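Local atomic coordinates of protoporphyrinogen oxidase (Exiguobacterium sibiricum, PDB entry 3LOV), a protein that binds FAD and probably oxidises coproporphyrinogen III to coproporphyrin III with molecular oxygen, a step in coproporphyrin-dependent heme b biosynthesis. Residues V45-E50 with T54-P59; G58-V63 with V359-V364; T344-D347 with H352-P355. All coordinates share one frame; numbering follows the deposited sequence.

Contact 1. Residues V45-E50 with T54-P59. With FAD (flavin-adenine dinucleotide), chain B.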
loop_
_atom_site.group_PDB
_atom_site.type_symbol
_atom_site.label_atom_id
_atom_site.label_comp_id
_atom_site.label_asym_id
_atom_site.label_seq_id
_atom_site.Cartn_x
_atom_site.Cartn_y
_atom_site.Cartn_z
ATOM N N VAL A 45 0.118 4.037 9.957
ATOM C CA VAL A 45 -1.146 4.770 9.969
ATOM C C VAL A 45 -0.978 5.860 11.005
ATOM O O VAL A 45 -0.676 5.570 12.148
ATOM C CB VAL A 45 -2.375 3.893 10.337
ATOM C CG1 VAL A 45 -3.623 4.754 10.505
ATOM C CG2 VAL A 45 -2.631 2.749 9.335
ATOM N N ALA A 46 -1.134 7.106 10.591
ATOM C CA ALA A 46 -1.109 8.253 11.495
ATOM C C ALA A 46 -1.921 9.390 10.841
ATOM O O ALA A 46 -1.863 9.553 9.621
ATOM C CB ALA A 46 0.338 8.685 11.729
ATOM N N THR A 47 -2.698 10.159 11.616
ATOM C CA THR A 47 -3.526 11.219 11.032
ATOM C C THR A 47 -3.294 12.529 11.763
ATOM O O THR A 47 -3.423 12.601 12.990
ATOM C CB THR A 47 -5.022 10.883 11.088
ATOM O OG1 THR A 47 -5.245 9.534 10.672
ATOM C CG2 THR A 47 -5.845 11.857 10.217
ATOM N N TYR A 48 -2.933 13.559 11.011
ATOM C CA TYR A 48 -2.837 14.913 11.568
ATOM C C TYR A 48 -4.248 15.499 11.780
ATOM O O TYR A 48 -5.020 15.656 10.815
ATOM C CB TYR A 48 -2.044 15.814 10.631
ATOM C CG TYR A 48 -1.807 17.233 11.152
ATOM C CD1 TYR A 48 -0.824 17.498 12.108
ATOM C CD2 TYR A 48 -2.550 18.297 10.669
ATOM C CE1 TYR A 48 -0.608 18.780 12.575
ATOM C CE2 TYR A 48 -2.347 19.588 11.133
ATOM C CZ TYR A 48 -1.375 19.819 12.077
ATOM O OH TYR A 48 -1.173 21.091 12.518
ATOM N N ARG A 49 -4.570 15.815 13.038
ATOM C CA ARG A 49 -5.913 16.242 13.436
ATOM C C ARG A 49 -5.842 17.455 14.365
ATOM O O ARG A 49 -6.106 17.348 15.530
ATOM C CB ARG A 49 -6.626 15.091 14.134
ATOM C CG ARG A 49 -7.043 13.957 13.195
ATOM C CD ARG A 49 -7.555 12.724 13.969
ATOM N NE ARG A 49 -6.484 12.062 14.699
ATOM C CZ ARG A 49 -6.639 11.078 15.591
ATOM N NH1 ARG A 49 -7.832 10.609 15.913
ATOM N NH2 ARG A 49 -5.566 10.551 16.169
ATOM N N GLU A 50 -5.416 18.597 13.855
ATOM C CA GLU A 50 -5.398 19.828 14.645
ATOM C C GLU A 50 -6.005 20.856 13.743
ATOM O O GLU A 50 -6.027 20.663 12.530
ATOM C CB GLU A 50 -3.984 20.276 15.003
ATOM C CG GLU A 50 -3.084 19.222 15.627
ATOM C CD GLU A 50 -3.405 18.935 17.068
ATOM O OE1 GLU A 50 -4.143 19.733 17.708
ATOM O OE2 GLU A 50 -2.918 17.894 17.557
ATOM N N THR A 54 -8.109 17.070 9.009
ATOM C CA THR A 54 -7.923 15.606 9.132
ATOM C C THR A 54 -7.105 15.144 7.901
ATOM O O THR A 54 -7.636 14.887 6.811
ATOM C CB THR A 54 -9.267 14.830 9.231
ATOM O OG1 THR A 54 -10.081 15.397 10.267
ATOM C CG2 THR A 54 -9.064 13.348 9.525
ATOM N N ILE A 55 -5.799 15.080 8.072
ATOM C CA ILE A 55 -4.878 14.880 6.947
ATOM C C ILE A 55 -4.049 13.640 7.238
ATOM O O ILE A 55 -3.414 13.568 8.283
ATOM C CB ILE A 55 -3.985 16.114 6.774
ATOM C CG1 ILE A 55 -4.820 17.328 6.338
ATOM C CG2 ILE A 55 -2.881 15.871 5.739
ATOM C CD1 ILE A 55 -4.067 18.657 6.440
ATOM N N GLU A 56 -4.063 12.669 6.323
ATOM C CA GLU A 56 -3.351 11.394 6.547
ATOM C C GLU A 56 -1.847 11.537 6.310
ATOM O O GLU A 56 -1.431 12.175 5.358
ATOM C CB GLU A 56 -3.938 10.259 5.680
ATOM C CG GLU A 56 -5.434 9.989 5.943
ATOM C CD GLU A 56 -5.714 9.472 7.332
ATOM O OE1 GLU A 56 -4.751 9.123 8.045
ATOM O OE2 GLU A 56 -6.912 9.383 7.710
ATOM N N ARG A 57 -1.043 10.997 7.217
ATOM C CA ARG A 57 0.397 11.031 7.084
ATOM C C ARG A 57 0.921 9.826 6.353
ATOM O O ARG A 57 1.959 9.907 5.728
ATOM C CB ARG A 57 1.084 11.104 8.434
ATOM C CG ARG A 57 0.986 12.470 9.108
ATOM C CD ARG A 57 1.852 12.403 10.349
ATOM N NE ARG A 57 1.823 13.588 11.169
ATOM C CZ ARG A 57 2.823 14.433 11.338
ATOM N NH1 ARG A 57 3.964 14.291 10.681
ATOM N NH2 ARG A 57 2.661 15.455 12.159
ATOM N N GLY A 58 0.223 8.701 6.469
ATOM C CA GLY A 58 0.561 7.461 5.757
ATOM C C GLY A 58 -0.508 7.054 4.751
ATOM O O GLY A 58 -0.876 7.831 3.892
ATOM N N PRO A 59 -1.001 5.822 4.832
ATOM C CA PRO A 59 -2.146 5.443 3.979
ATOM C C PRO A 59 -3.320 6.439 4.143
ATOM O O PRO A 59 -3.611 6.875 5.257
ATOM C CB PRO A 59 -2.594 4.090 4.540
ATOM C CG PRO A 59 -1.506 3.584 5.371
ATOM C CD PRO A 59 -0.636 4.775 5.786
HETATM P PA FAD B . 3.588 -1.307 10.232
HETATM O O1A FAD B . 2.515 -0.284 10.078
HETATM O O2A FAD B . 4.932 -1.022 9.673
HETATM O O5B FAD B . 3.744 -1.636 11.781
HETATM C C5B FAD B . 4.853 -2.318 12.307
HETATM C C4B FAD B . 4.867 -2.082 13.822
HETATM O O4B FAD B . 5.844 -2.912 14.454
HETATM C C3B FAD B . 5.174 -0.632 14.139
HETATM O O3B FAD B . 4.286 -0.107 15.109
HETATM C C2B FAD B . 6.603 -0.737 14.634
HETATM O O2B FAD B . 6.928 0.227 15.572
HETATM C C1B FAD B . 6.633 -2.105 15.283
HETATM N N9A FAD B . 7.964 -2.714 15.425
HETATM C C8A FAD B . 9.087 -2.664 14.627
HETATM N N7A FAD B . 10.083 -3.399 15.184
HETATM C C5A FAD B . 9.601 -3.923 16.352
HETATM C C6A FAD B . 10.139 -4.760 17.332
HETATM N N6A FAD B . 11.371 -5.249 17.222
HETATM N N1A FAD B . 9.369 -5.116 18.428
HETATM C C2A FAD B . 8.068 -4.688 18.535
HETATM N N3A FAD B . 7.528 -3.882 17.550
HETATM C C4A FAD B . 8.285 -3.495 16.503
HETATM N N1 FAD B . -2.286 0.722 2.163
HETATM C C2 FAD B . -3.574 0.977 1.780
HETATM O O2 FAD B . -4.447 0.105 1.886
HETATM N N3 FAD B . -3.895 2.202 1.252
HETATM C C4 FAD B . -2.976 3.171 1.075
HETATM O O4 FAD B . -3.336 4.245 0.631
HETATM C C4X FAD B . -1.662 2.933 1.418
HETATM N N5 FAD B . -0.721 3.940 1.282
HETATM C C5X FAD B . 0.599 3.676 1.660
HETATM C C6 FAD B . 1.576 4.664 1.497
HETATM C C7 FAD B . 2.907 4.411 1.871
HETATM C C7M FAD B . 3.948 5.478 1.702
HETATM C C8 FAD B . 3.261 3.177 2.447
HETATM C C8M FAD B . 4.688 2.855 2.853
HETATM C C9 FAD B . 2.295 2.192 2.628
HETATM C C9A FAD B . 0.957 2.424 2.234
HETATM N N10 FAD B . -0.018 1.434 2.413
HETATM C C10 FAD B . -1.328 1.697 1.992
HETATM C "C1'" FAD B . 0.278 0.071 2.991
HETATM C "C2'" FAD B . -0.061 0.090 4.502
HETATM O "O2'" FAD B . 0.766 1.001 5.125
HETATM C "C3'" FAD B . 0.115 -1.275 5.180
HETATM O "O3'" FAD B . -0.978 -2.070 4.740
HETATM C "C4'" FAD B . 0.076 -1.270 6.730
HETATM O "O4'" FAD B . 0.416 -0.048 7.358
HETATM C "C5'" FAD B . 1.039 -2.286 7.313
HETATM O "O5'" FAD B . 0.852 -2.346 8.704
HETATM P P FAD B . 1.696 -3.382 9.544
HETATM O O1P FAD B . 1.883 -4.692 8.824
HETATM O O2P FAD B . 1.247 -3.491 10.981
HETATM O O3P FAD B . 3.191 -2.719 9.579
HETATM O O HOH W 1 -2.233 7.580 7.565
HETATM O O HOH W 2 -0.105 13.634 13.365
#
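Glu56 and Thr47 face each other across a very short hairpin and are joined by a buried side-chain hydrogen bond: Thr47 OG1 donates to Glu56 OE1 over 2.7 Å. The hydroxyl comes in on the syn side of the carboxylate, 30° out of its plane. The glutamate reaches it by folding at its second torsion (chi2 -65°), which turns the acid back over the neighbouring strand. Its other oxygen, OE2, accepts from the backbone N of Leu235, at the start of helix 235-245, so both oxygens are engaged. Replacing this glutamate with an alanine removes the carboxylate and would probably leave the Thr47 hydroxyl and the Leu235 amide each without its acceptor. Beside this bond, Thr47 CG2 meets Thr54 CG2 at 3.6 Å. The motif is an antiparallel beta hairpin: Thr47 and Glu56 form a non-hydrogen-bonded pair, while Tyr48 and Ile55 are the hydrogen-bonded pair, with Tyr48 N to Ile55 O at 2.8 Å and Ile55 N to Tyr48 O at 2.9 Å. Past the strands, Arg57 N still donates to Ala46 O (2.9 Å), almost straight. Tyr48 and Ile55 occupy the opposite face; the tyrosine OH bonds Gln400. The Arg57 guanidinium meets the Tyr48 ring obliquely, NH2 4.0 Å from CD1 and the planes 67° apart, while its NH1 bonds Ser404. Toward the cofactor, one water accepts from the amides of Ala46 and Gly58, and Pro59 sets its CA 3.4 Å from N5 of the FAD.

Contact 2. Residues G58-V63 with V359-V364. With FAD (flavin-adenine dinucleotide), chain B.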
loop_
_atom_site.group_PDB
_atom_site.type_symbol
_atom_site.label_atom_id
_atom_site.label_comp_id
_atom_site.label_asym_id
_atom_site.label_seq_id
_atom_site.Cartn_x
_atom_site.Cartn_y
_atom_site.Cartn_z
ATOM N N GLY A 58 0.223 8.701 6.469
ATOM C CA GLY A 58 0.561 7.461 5.757
ATOM C C GLY A 58 -0.508 7.054 4.751
ATOM O O GLY A 58 -0.876 7.831 3.892
ATOM N N PRO A 59 -1.001 5.822 4.832
ATOM C CA PRO A 59 -2.146 5.443 3.979
ATOM C C PRO A 59 -3.320 6.439 4.143
ATOM O O PRO A 59 -3.611 6.875 5.257
ATOM C CB PRO A 59 -2.594 4.090 4.540
ATOM C CG PRO A 59 -1.506 3.584 5.371
ATOM C CD PRO A 59 -0.636 4.775 5.786
ATOM N N ASP A 60 -3.973 6.834 3.063
ATOM C CA ASP A 60 -5.109 7.731 3.230
ATOM C C ASP A 60 -6.440 7.004 3.156
ATOM O O ASP A 60 -7.463 7.547 3.566
ATOM C CB ASP A 60 -5.022 8.953 2.286
ATOM C CG ASP A 60 -5.410 8.654 0.848
ATOM O OD1 ASP A 60 -5.417 7.478 0.450
ATOM O OD2 ASP A 60 -5.722 9.624 0.123
ATOM N N SER A 61 -6.429 5.780 2.637
ATOM C CA SER A 61 -7.668 5.077 2.330
ATOM C C SER A 61 -7.370 3.623 1.995
ATOM O O SER A 61 -6.227 3.198 2.068
ATOM C CB SER A 61 -8.366 5.775 1.147
ATOM O OG SER A 61 -7.573 5.754 -0.027
ATOM N N TYR A 62 -8.409 2.871 1.656
ATOM C CA TYR A 62 -8.311 1.475 1.264
ATOM C C TYR A 62 -9.333 1.174 0.177
ATOM O O TYR A 62 -10.327 1.874 0.056
ATOM C CB TYR A 62 -8.478 0.523 2.452
ATOM C CG TYR A 62 -9.874 0.484 3.095
ATOM C CD1 TYR A 62 -10.226 1.343 4.134
ATOM C CD2 TYR A 62 -10.821 -0.414 2.640
ATOM C CE1 TYR A 62 -11.505 1.307 4.701
ATOM C CE2 TYR A 62 -12.084 -0.457 3.174
ATOM C CZ TYR A 62 -12.424 0.389 4.192
ATOM O OH TYR A 62 -13.664 0.271 4.664
ATOM N N VAL A 63 -9.063 0.132 -0.609
ATOM C CA VAL A 63 -9.944 -0.331 -1.696
ATOM C C VAL A 63 -11.231 -0.932 -1.142
ATOM O O VAL A 63 -11.194 -1.966 -0.435
ATOM C CB VAL A 63 -9.245 -1.416 -2.564
ATOM C CG1 VAL A 63 -10.203 -1.997 -3.616
ATOM C CG2 VAL A 63 -7.978 -0.847 -3.212
ATOM N N VAL A 359 -5.115 21.970 0.068
ATOM C CA VAL A 359 -4.073 21.131 0.647
ATOM C C VAL A 359 -3.522 20.180 -0.390
ATOM O O VAL A 359 -4.285 19.412 -1.000
ATOM C CB VAL A 359 -4.613 20.354 1.827
ATOM C CG1 VAL A 359 -3.495 19.522 2.479
ATOM C CG2 VAL A 359 -5.280 21.335 2.838
ATOM N N LEU A 360 -2.199 20.240 -0.570
ATOM C CA LEU A 360 -1.494 19.377 -1.510
ATOM C C LEU A 360 -0.663 18.347 -0.713
ATOM O O LEU A 360 0.006 18.689 0.256
ATOM C CB LEU A 360 -0.619 20.193 -2.489
ATOM C CG LEU A 360 -1.280 21.238 -3.434
ATOM C CD1 LEU A 360 -0.239 21.948 -4.327
ATOM C CD2 LEU A 360 -2.354 20.610 -4.328
ATOM N N ARG A 361 -0.740 17.078 -1.094
ATOM C CA ARG A 361 0.116 16.024 -0.484
ATOM C C ARG A 361 0.978 15.403 -1.584
ATOM O O ARG A 361 0.452 14.756 -2.478
ATOM C CB ARG A 361 -0.679 14.921 0.258
ATOM C CG ARG A 361 0.265 13.962 1.068
ATOM C CD ARG A 361 -0.394 13.053 2.108
ATOM N NE ARG A 361 -1.026 11.888 1.518
ATOM C CZ ARG A 361 -1.122 10.677 2.094
ATOM N NH1 ARG A 361 -0.640 10.432 3.313
ATOM N NH2 ARG A 361 -1.703 9.697 1.434
ATOM N N ALA A 362 2.278 15.680 -1.547
ATOM C CA ALA A 362 3.234 15.105 -2.490
ATOM C C ALA A 362 3.905 13.867 -1.874
ATOM O O ALA A 362 4.107 13.786 -0.675
ATOM C CB ALA A 362 4.271 16.143 -2.939
ATOM N N PHE A 363 4.192 12.882 -2.720
ATOM C CA PHE A 363 4.956 11.701 -2.338
ATOM C C PHE A 363 6.344 11.776 -2.972
ATOM O O PHE A 363 6.498 12.262 -4.115
ATOM C CB PHE A 363 4.261 10.438 -2.832
ATOM C CG PHE A 363 2.953 10.156 -2.144
ATOM C CD1 PHE A 363 1.821 10.884 -2.449
ATOM C CD2 PHE A 363 2.851 9.133 -1.219
ATOM C CE1 PHE A 363 0.605 10.608 -1.824
ATOM C CE2 PHE A 363 1.619 8.852 -0.581
ATOM C CZ PHE A 363 0.521 9.575 -0.888
ATOM N N VAL A 364 7.346 11.303 -2.233
ATOM C CA VAL A 364 8.751 11.252 -2.695
ATOM C C VAL A 364 9.315 9.877 -2.341
ATOM O O VAL A 364 9.118 9.405 -1.217
ATOM C CB VAL A 364 9.643 12.346 -2.013
ATOM C CG1 VAL A 364 11.133 12.097 -2.329
ATOM C CG2 VAL A 364 9.247 13.776 -2.463
HETATM P PA FAD B . 3.588 -1.307 10.232
HETATM O O1A FAD B . 2.515 -0.284 10.078
HETATM O O2A FAD B . 4.932 -1.022 9.673
HETATM O O5B FAD B . 3.744 -1.636 11.781
HETATM C C5B FAD B . 4.853 -2.318 12.307
HETATM C C4B FAD B . 4.867 -2.082 13.822
HETATM O O4B FAD B . 5.844 -2.912 14.454
HETATM C C3B FAD B . 5.174 -0.632 14.139
HETATM O O3B FAD B . 4.286 -0.107 15.109
HETATM C C2B FAD B . 6.603 -0.737 14.634
HETATM O O2B FAD B . 6.928 0.227 15.572
HETATM C C1B FAD B . 6.633 -2.105 15.283
HETATM N N9A FAD B . 7.964 -2.714 15.425
HETATM C C8A FAD B . 9.087 -2.664 14.627
HETATM N N7A FAD B . 10.083 -3.399 15.184
HETATM C C5A FAD B . 9.601 -3.923 16.352
HETATM C C6A FAD B . 10.139 -4.760 17.332
HETATM N N6A FAD B . 11.371 -5.249 17.222
HETATM N N1A FAD B . 9.369 -5.116 18.428
HETATM C C2A FAD B . 8.068 -4.688 18.535
HETATM N N3A FAD B . 7.528 -3.882 17.550
HETATM C C4A FAD B . 8.285 -3.495 16.503
HETATM N N1 FAD B . -2.286 0.722 2.163
HETATM C C2 FAD B . -3.574 0.977 1.780
HETATM O O2 FAD B . -4.447 0.105 1.886
HETATM N N3 FAD B . -3.895 2.202 1.252
HETATM C C4 FAD B . -2.976 3.171 1.075
HETATM O O4 FAD B . -3.336 4.245 0.631
HETATM C C4X FAD B . -1.662 2.933 1.418
HETATM N N5 FAD B . -0.721 3.940 1.282
HETATM C C5X FAD B . 0.599 3.676 1.660
HETATM C C6 FAD B . 1.576 4.664 1.497
HETATM C C7 FAD B . 2.907 4.411 1.871
HETATM C C7M FAD B . 3.948 5.478 1.702
HETATM C C8 FAD B . 3.261 3.177 2.447
HETATM C C8M FAD B . 4.688 2.855 2.853
HETATM C C9 FAD B . 2.295 2.192 2.628
HETATM C C9A FAD B . 0.957 2.424 2.234
HETATM N N10 FAD B . -0.018 1.434 2.413
HETATM C C10 FAD B . -1.328 1.697 1.992
HETATM C "C1'" FAD B . 0.278 0.071 2.991
HETATM C "C2'" FAD B . -0.061 0.090 4.502
HETATM O "O2'" FAD B . 0.766 1.001 5.125
HETATM C "C3'" FAD B . 0.115 -1.275 5.180
HETATM O "O3'" FAD B . -0.978 -2.070 4.740
HETATM C "C4'" FAD B . 0.076 -1.270 6.730
HETATM O "O4'" FAD B . 0.416 -0.048 7.358
HETATM C "C5'" FAD B . 1.039 -2.286 7.313
HETATM O "O5'" FAD B . 0.852 -2.346 8.704
HETATM P P FAD B . 1.696 -3.382 9.544
HETATM O O1P FAD B . 1.883 -4.692 8.824
HETATM O O2P FAD B . 1.247 -3.491 10.981
HETATM O O3P FAD B . 3.191 -2.719 9.579
HETATM O O HOH W 3 -1.829 6.608 0.672
#
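This is a buried, long-range side-chain-to-backbone contact, in which Arg361 leaves the mixed-sheet strand 357-364 and grips the loop that runs past the flavin at Gly58. Arg361 NH1 donates to Gly58 O over 2.7 Å, nearly straight at 163°, and the oxygen lies 5° out of the guanidinium plane, with the N-H directed at a lone pair in the carbonyl plane. NH2 adds a weak second bond to that oxygen at 3.2 Å, and NH1 a weak one to Glu56 O. The side chain starts out with CG opposite the backbone N and then bends at chi3, 79°, bringing the guanidinium edge onto the loop. Phe363 CE2 sits 3.9 Å above one face, toward its rim. Asp60 CB approaches NH2 at 3.5 Å, yet its carboxylate makes no salt bridge with this arginine: OD2 has one with Lys349 and a hydrogen bond from Trp350 NE1, and OD1 accepts from Ser61 OG at 2.8 Å. Beyond the loop is the isoalloxazine, whose N3 gives a weak hydrogen bond to Ser61 O. A water accepts from Asp60 N and, weakly, from Arg361 NH2, and donates to FAD O4 (2.8 Å). The arginine thus belongs to the second shell: its charge, with Asp60 nearby, is likely to be partly offset, while through Gly58 O and the water it probably bears on the position and polarity of the pyrimidine end of the flavin.

Contact 3. Residues T344-D347 with H352-P355; sequences TAID and HSAP
Ile346 turns its branch methyl CG2 opposite the backbone N, with chi1 at -75° for CG1, while Ser353 tucks its hydroxyl between its own N and carbonyl carbon (chi1 52°); together these torsions bring the methyl up against the hydroxyl. Ile346 CG2 is placed 3.0 Å from Ser353 OG and 3.5 Å from Ser353 CB. The first is tighter than a normal carbon-oxygen contact, and as the isoleucine's outer torsion also sits off any staggered position (chi2 -33°), its exact closeness is doubtful. The hydroxyl has its polar partner elsewhere, in the backbone O of Trp350, so the methyl meets an oxygen that is already engaged. One residue further on, the two backbones run nearest each other at Asp347 and Ala354, CA to CA 5.4 Å. Here Asp347 CB lies 3.8 Å from Ala354 O and 4.4 Å from Ala354 CB. The aspartate carboxylate leads away from this loop, and OD1 accepts from the amide of Val359 at the next strand. In the fold this is the helix-containing connection between two neighbouring antiparallel strands of the mixed sheet: strand 340-345 ends, Ala345 stands at the N-cap position of the short helix 346-349, and the chain then folds back through 352-355 before strand 357-364 begins. Val359 touches both Ile346 and Ala354, adding the sheet to the packing. Between the two segments the chemistry is van der Waals contact, which suggests that polar bonds to Trp350 and Val359, rather than bonds between the segments, fix the Ser353 and Asp347 side chains.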
loop_
_atom_site.group_PDB
_atom_site.type_symbol
_atom_site.label_atom_id
_atom_site.label_comp_id
_atom_site.label_asym_id
_atom_site.label_seq_id
_atom_site.Cartn_x
_atom_site.Cartn_y
_atom_site.Cartn_z
ATOM N N THR A 344 -1.416 14.906 -4.567
ATOM C CA THR A 344 -2.873 14.882 -4.469
ATOM C C THR A 344 -3.373 16.203 -3.910
ATOM O O THR A 344 -2.745 16.773 -3.008
ATOM C CB THR A 344 -3.344 13.787 -3.520
ATOM O OG1 THR A 344 -2.846 12.528 -3.969
ATOM C CG2 THR A 344 -4.864 13.763 -3.437
ATOM N N ALA A 345 -4.483 16.677 -4.481
ATOM C CA ALA A 345 -5.224 17.799 -3.950
ATOM C C ALA A 345 -6.179 17.198 -2.941
ATOM O O ALA A 345 -7.314 16.865 -3.272
ATOM C CB ALA A 345 -5.987 18.537 -5.068
ATOM N N ILE A 346 -5.670 17.013 -1.725
ATOM C CA ILE A 346 -6.390 16.379 -0.632
ATOM C C ILE A 346 -7.796 16.955 -0.450
ATOM O O ILE A 346 -8.771 16.219 -0.245
ATOM C CB ILE A 346 -5.641 16.612 0.709
ATOM C CG1 ILE A 346 -4.380 15.745 0.841
ATOM C CG2 ILE A 346 -6.574 16.357 1.894
ATOM C CD1 ILE A 346 -4.429 14.394 0.194
ATOM N N ASP A 347 -7.899 18.284 -0.494
ATOM C CA ASP A 347 -9.208 18.923 -0.276
ATOM C C ASP A 347 -10.193 18.656 -1.423
ATOM O O ASP A 347 -11.390 18.767 -1.241
ATOM C CB ASP A 347 -9.042 20.429 -0.063
ATOM C CG ASP A 347 -8.426 21.110 -1.271
ATOM O OD1 ASP A 347 -7.212 20.924 -1.507
ATOM O OD2 ASP A 347 -9.166 21.805 -1.986
ATOM N N HIS A 352 -13.949 15.744 3.815
ATOM C CA HIS A 352 -13.761 15.929 5.268
ATOM C C HIS A 352 -12.413 16.474 5.751
ATOM O O HIS A 352 -12.283 16.921 6.897
ATOM C CB HIS A 352 -13.977 14.581 5.975
ATOM C CG HIS A 352 -12.829 13.614 5.816
ATOM N ND1 HIS A 352 -12.657 12.838 4.694
ATOM C CD2 HIS A 352 -11.823 13.274 6.657
ATOM C CE1 HIS A 352 -11.594 12.063 4.846
ATOM N NE2 HIS A 352 -11.070 12.307 6.033
ATOM N N SER A 353 -11.390 16.425 4.908
ATOM C CA SER A 353 -10.017 16.623 5.381
ATOM C C SER A 353 -9.580 18.070 5.673
ATOM O O SER A 353 -8.747 18.314 6.562
ATOM C CB SER A 353 -9.060 15.987 4.357
ATOM O OG SER A 353 -9.342 16.471 3.048
ATOM N N ALA A 354 -10.113 19.026 4.919
ATOM C CA ALA A 354 -9.576 20.388 4.939
ATOM C C ALA A 354 -10.582 21.346 4.270
ATOM O O ALA A 354 -10.328 21.928 3.203
ATOM C CB ALA A 354 -8.226 20.419 4.252
ATOM N N PRO A 355 -11.746 21.516 4.913
ATOM C CA PRO A 355 -12.911 22.165 4.315
ATOM C C PRO A 355 -12.663 23.549 3.683
ATOM O O PRO A 355 -13.184 23.826 2.586
ATOM C CB PRO A 355 -13.870 22.293 5.508
ATOM C CG PRO A 355 -12.962 22.304 6.724
ATOM C CD PRO A 355 -11.916 21.302 6.362
#

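Going along the chain from the N terminus, contact 1 closes first, a hairpin turning within a few residues at 51-53. Its second segment runs straight into the first segment of contact 2, which shares Gly58 and Pro59 and then closes a loop of nearly 300 residues on strand 357-364. Contact 3 is nested inside that loop, closing the short connection from strand 340-345 to strand 357-364. The three meet in space: Thr54 N lies 2.8 Å from Ser353 O, joining contacts 1 and 3, while Arg361 N and Thr344 O, at 2.8 Å, link contacts 2 and 3. Together they tie the hairpin and the flavin-side loop to the mixed sheet.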